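Local atomic coordinates of Obg-like ATPase 1 (Schizosaccharomyces pombe, PDB entry 1NI3), a protein that hydrolyses ATP, and GTP less efficiently, with magnesium as cofactor, and negatively regulates the G2/M transition of the cell cycle. Residues V103-G106 / N107-S111; H351-D354 / L355-Y358. All blocks are in the same frame, centred on the assembly; numbering follows the deposited sequence.

Contact 1: V103-G106 / N107-S111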
loop_
_atom_site.group_PDB
_atom_site.type_symbol
_atom_site.label_atom_id
_atom_site.label_comp_id
_atom_site.label_asym_id
_atom_site.label_seq_id
_atom_site.Cartn_x
_atom_site.Cartn_y
_atom_site.Cartn_z
ATOM N N VAL A 103 22.467 11.681 7.456
ATOM C CA VAL A 103 21.581 12.770 7.069
ATOM C C VAL A 103 20.189 12.293 6.670
ATOM O O VAL A 103 19.221 13.048 6.748
ATOM C CB VAL A 103 22.174 13.554 5.884
ATOM C CG1 VAL A 103 23.437 14.285 6.308
ATOM C CG2 VAL A 103 22.471 12.597 4.739
ATOM N N GLY A 104 20.098 11.036 6.249
ATOM C CA GLY A 104 18.824 10.489 5.832
ATOM C C GLY A 104 18.068 9.690 6.877
ATOM O O GLY A 104 17.925 10.104 8.026
ATOM N N LEU A 105 17.592 8.521 6.462
ATOM C CA LEU A 105 16.814 7.633 7.314
ATOM C C LEU A 105 17.674 6.704 8.157
ATOM O O LEU A 105 17.328 6.380 9.296
ATOM C CB LEU A 105 15.874 6.798 6.445
ATOM C CG LEU A 105 14.863 7.566 5.585
ATOM C CD1 LEU A 105 14.366 6.666 4.467
ATOM C CD2 LEU A 105 13.705 8.074 6.444
ATOM N N GLY A 106 18.785 6.256 7.589
ATOM C CA GLY A 106 19.655 5.359 8.324
ATOM C C GLY A 106 19.498 3.930 7.861
ATOM O O GLY A 106 18.530 3.582 7.194
ATOM N N ASN A 107 20.457 3.097 8.238
ATOM C CA ASN A 107 20.457 1.694 7.865
ATOM C C ASN A 107 19.469 0.880 8.674
ATOM O O ASN A 107 18.918 -0.096 8.183
ATOM C CB ASN A 107 21.860 1.123 8.042
ATOM C CG ASN A 107 22.386 0.490 6.782
ATOM O OD1 ASN A 107 21.885 -0.543 6.343
ATOM N ND2 ASN A 107 23.407 1.103 6.188
ATOM N N ALA A 108 19.254 1.271 9.919
ATOM C CA ALA A 108 18.320 0.535 10.761
ATOM C C ALA A 108 16.893 0.765 10.272
ATOM O O ALA A 108 16.148 -0.184 10.009
ATOM C CB ALA A 108 18.451 0.977 12.212
ATOM N N PHE A 109 16.528 2.042 10.169
ATOM C CA PHE A 109 15.208 2.446 9.704
ATOM C C PHE A 109 14.895 1.680 8.430
ATOM O O PHE A 109 13.836 1.083 8.290
ATOM C CB PHE A 109 15.190 3.944 9.414
ATOM C CG PHE A 109 13.816 4.493 9.196
ATOM C CD1 PHE A 109 12.970 4.724 10.276
ATOM C CD2 PHE A 109 13.348 4.748 7.914
ATOM C CE1 PHE A 109 11.673 5.199 10.085
ATOM C CE2 PHE A 109 12.056 5.220 7.713
ATOM C CZ PHE A 109 11.216 5.447 8.805
ATOM N N LEU A 110 15.832 1.704 7.499
ATOM C CA LEU A 110 15.641 0.986 6.265
ATOM C C LEU A 110 15.508 -0.515 6.457
ATOM O O LEU A 110 14.686 -1.145 5.804
ATOM C CB LEU A 110 16.773 1.283 5.290
ATOM C CG LEU A 110 16.757 2.683 4.684
ATOM C CD1 LEU A 110 17.928 2.828 3.738
ATOM C CD2 LEU A 110 15.450 2.910 3.946
ATOM N N SER A 111 16.298 -1.105 7.346
ATOM C CA SER A 111 16.197 -2.554 7.541
ATOM C C SER A 111 14.765 -3.025 7.803
ATOM O O SER A 111 14.427 -4.160 7.510
ATOM C CB SER A 111 17.141 -3.039 8.662
ATOM O OG SER A 111 16.590 -2.809 9.949
#
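The ring of F109 meets the side chain of L105 along its CD2-CE2 side, and the approach is oblique to the ring plane. L105 CD2 lies 3.5 Å from F109 CE2. L105 CB lies 3.6 Å from F109 CD2, so the leucine slants across this side of the ring, with CB and one methyl both near the CD2-CE2 bond. F109 CG is anti to the backbone N (chi1 -168°), which carries the ring back past the helix start to the loop residue L105. I92 and A93 also touch this phenylalanine. The other methyl of L105, CD1, meets L110 CD2 at 3.9 Å, and these two side chains run at about a right angle. The loop 103-106 leads into helix 107-113 of the P-loop GTPase domain, with G106 at the N-cap position. L110 N gives a weak hydrogen bond of 3.3 Å to G106 O, which opens the helical bonding. G106 has a positive phi (103°), in a backbone region open mainly to glycine. E150 of helix 140-168 accepts hydrogen bonds from the backbone N of both L105 and G106. The F109 side chain lies about 5 Å from that of K33, a predicted ATP-binding residue.

Contact 2: H351-D354 / L355-Y358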
loop_
_atom_site.group_PDB
_atom_site.type_symbol
_atom_site.label_atom_id
_atom_site.label_comp_id
_atom_site.label_asym_id
_atom_site.label_seq_id
_atom_site.Cartn_x
_atom_site.Cartn_y
_atom_site.Cartn_z
ATOM N N HIS A 351 -21.764 -11.504 -9.047
ATOM C CA HIS A 351 -21.205 -10.169 -9.265
ATOM C C HIS A 351 -21.968 -9.113 -8.500
ATOM O O HIS A 351 -23.192 -9.053 -8.561
ATOM C CB HIS A 351 -21.194 -9.810 -10.757
ATOM C CG HIS A 351 -20.298 -10.680 -11.577
ATOM N ND1 HIS A 351 -19.524 -11.679 -11.034
ATOM C CD2 HIS A 351 -20.045 -10.697 -12.915
ATOM C CE1 HIS A 351 -18.833 -12.276 -11.990
ATOM N NE2 HIS A 351 -19.136 -11.694 -13.140
ATOM N N TYR A 352 -21.231 -8.266 -7.790
ATOM C CA TYR A 352 -21.838 -7.217 -6.989
ATOM C C TYR A 352 -22.938 -6.473 -7.744
ATOM O O TYR A 352 -24.027 -6.247 -7.202
ATOM C CB TYR A 352 -20.775 -6.224 -6.533
ATOM C CG TYR A 352 -21.357 -5.074 -5.764
ATOM C CD1 TYR A 352 -21.860 -5.248 -4.470
ATOM C CD2 TYR A 352 -21.447 -3.812 -6.345
ATOM C CE1 TYR A 352 -22.445 -4.181 -3.775
ATOM C CE2 TYR A 352 -22.029 -2.750 -5.663
ATOM C CZ TYR A 352 -22.527 -2.941 -4.377
ATOM O OH TYR A 352 -23.119 -1.884 -3.718
ATOM N N GLN A 353 -22.664 -6.115 -8.995
ATOM C CA GLN A 353 -23.643 -5.382 -9.787
ATOM C C GLN A 353 -24.987 -6.099 -9.914
ATOM O O GLN A 353 -26.044 -5.472 -9.828
ATOM C CB GLN A 353 -23.082 -5.095 -11.179
ATOM C CG GLN A 353 -23.854 -4.020 -11.919
ATOM C CD GLN A 353 -24.045 -2.784 -11.065
ATOM O OE1 GLN A 353 -25.009 -2.689 -10.306
ATOM N NE2 GLN A 353 -23.119 -1.836 -11.170
ATOM N N ASP A 354 -24.949 -7.410 -10.118
ATOM C CA ASP A 354 -26.183 -8.162 -10.253
ATOM C C ASP A 354 -26.916 -8.171 -8.917
ATOM O O ASP A 354 -28.091 -7.798 -8.843
ATOM C CB ASP A 354 -25.897 -9.589 -10.706
ATOM C CG ASP A 354 -25.153 -9.633 -12.015
ATOM O OD1 ASP A 354 -25.411 -8.739 -12.864
ATOM O OD2 ASP A 354 -24.315 -10.556 -12.197
ATOM N N LEU A 355 -26.224 -8.589 -7.860
ATOM C CA LEU A 355 -26.832 -8.629 -6.545
ATOM C C LEU A 355 -27.358 -7.258 -6.172
ATOM O O LEU A 355 -28.439 -7.145 -5.606
ATOM C CB LEU A 355 -25.819 -9.093 -5.498
ATOM C CG LEU A 355 -26.417 -9.299 -4.100
ATOM C CD1 LEU A 355 -27.444 -10.411 -4.141
ATOM C CD2 LEU A 355 -25.323 -9.647 -3.111
ATOM N N PHE A 356 -26.601 -6.212 -6.493
ATOM C CA PHE A 356 -27.033 -4.860 -6.154
ATOM C C PHE A 356 -28.260 -4.447 -6.941
ATOM O O PHE A 356 -29.045 -3.601 -6.498
ATOM C CB PHE A 356 -25.934 -3.841 -6.426
ATOM C CG PHE A 356 -26.403 -2.421 -6.324
ATOM C CD1 PHE A 356 -26.796 -1.891 -5.099
ATOM C CD2 PHE A 356 -26.503 -1.627 -7.459
ATOM C CE1 PHE A 356 -27.291 -0.582 -5.006
ATOM C CE2 PHE A 356 -26.994 -0.320 -7.377
ATOM C CZ PHE A 356 -27.389 0.201 -6.153
ATOM N N ASP A 357 -28.422 -5.033 -8.122
ATOM C CA ASP A 357 -29.571 -4.705 -8.962
ATOM C C ASP A 357 -30.821 -5.512 -8.613
ATOM O O ASP A 357 -31.935 -5.097 -8.934
ATOM C CB ASP A 357 -29.219 -4.897 -10.443
ATOM C CG ASP A 357 -28.198 -3.886 -10.930
ATOM O OD1 ASP A 357 -28.346 -2.678 -10.623
ATOM O OD2 ASP A 357 -27.251 -4.289 -11.635
ATOM N N TYR A 358 -30.641 -6.649 -7.949
ATOM C CA TYR A 358 -31.774 -7.490 -7.597
ATOM C C TYR A 358 -32.116 -7.500 -6.123
ATOM O O TYR A 358 -33.150 -8.037 -5.722
ATOM C CB TYR A 358 -31.527 -8.906 -8.063
ATOM C CG TYR A 358 -31.606 -9.027 -9.556
ATOM C CD1 TYR A 358 -30.668 -8.405 -10.376
ATOM C CD2 TYR A 358 -32.625 -9.770 -10.155
ATOM C CE1 TYR A 358 -30.746 -8.521 -11.761
ATOM C CE2 TYR A 358 -32.712 -9.893 -11.531
ATOM C CZ TYR A 358 -31.770 -9.270 -12.327
ATOM O OH TYR A 358 -31.862 -9.415 -13.690
#
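D354 O takes two backbone N-H groups at the end of helix 352-358. Y358 N bonds to it at 2.9 Å, and D357 N adds a weak bond of the same kind. The ring of Y358 also comes to this oxygen, which lies near the ring plane at its edge, 3.1 Å from Y358 CD1. Y358 CG is anti to its own carbonyl carbon (chi1 -71°), and this turns the ring back toward D354. Two residues earlier in the chain, Y352 O accepts from F356 N at 2.7 Å. L355 N donates to the O of H351, the N-cap residue, at 3.1 Å.

The aromatic pair Y352 and F356 stands one turn apart on the same side of the helix. Their planes are near parallel, at 14°, but slid apart, so the rings barely overlap. What covers a face of Y352 is F356 CB, 4.2 Å from the ring centroid, in a CH-pi contact offset toward the rim. The hydroxyl end of Y352 reaches F356 CD1. Helix 68-77 packs on this side: R69 and L73 touch Y352, W72 meets F356 edge-to-face, and L73 and Y77 touch the buried L355. The helix belongs to the TGS domain, so these side chains join it to a helix of the G domain. Where the helix stops, then, one carbonyl oxygen serves two N-H groups, while Y352 and F356 are held side by side by a CH-pi contact more than by ring overlap.

In the fold
Both contacts are local, within one continuous piece of chain, and each includes the start of a helix. They lie on opposite sides of the chain's centre, with centres 48 Å apart and nearest atoms about 37 Å apart. Contact 1 is partly buried in the G domain, near the predicted nucleotide site. Contact 2 is a surface contact in the TGS domain, away from the annotated sites. They share no helix or strand. Contact 1 rests mainly on leucine and phenylalanine side chains, with one weak backbone bond between its segments. Contact 2 has several sound i to i+4 backbone bonds and aromatic residues. Helix 140-168 backs the first, and helix 68-77 the second.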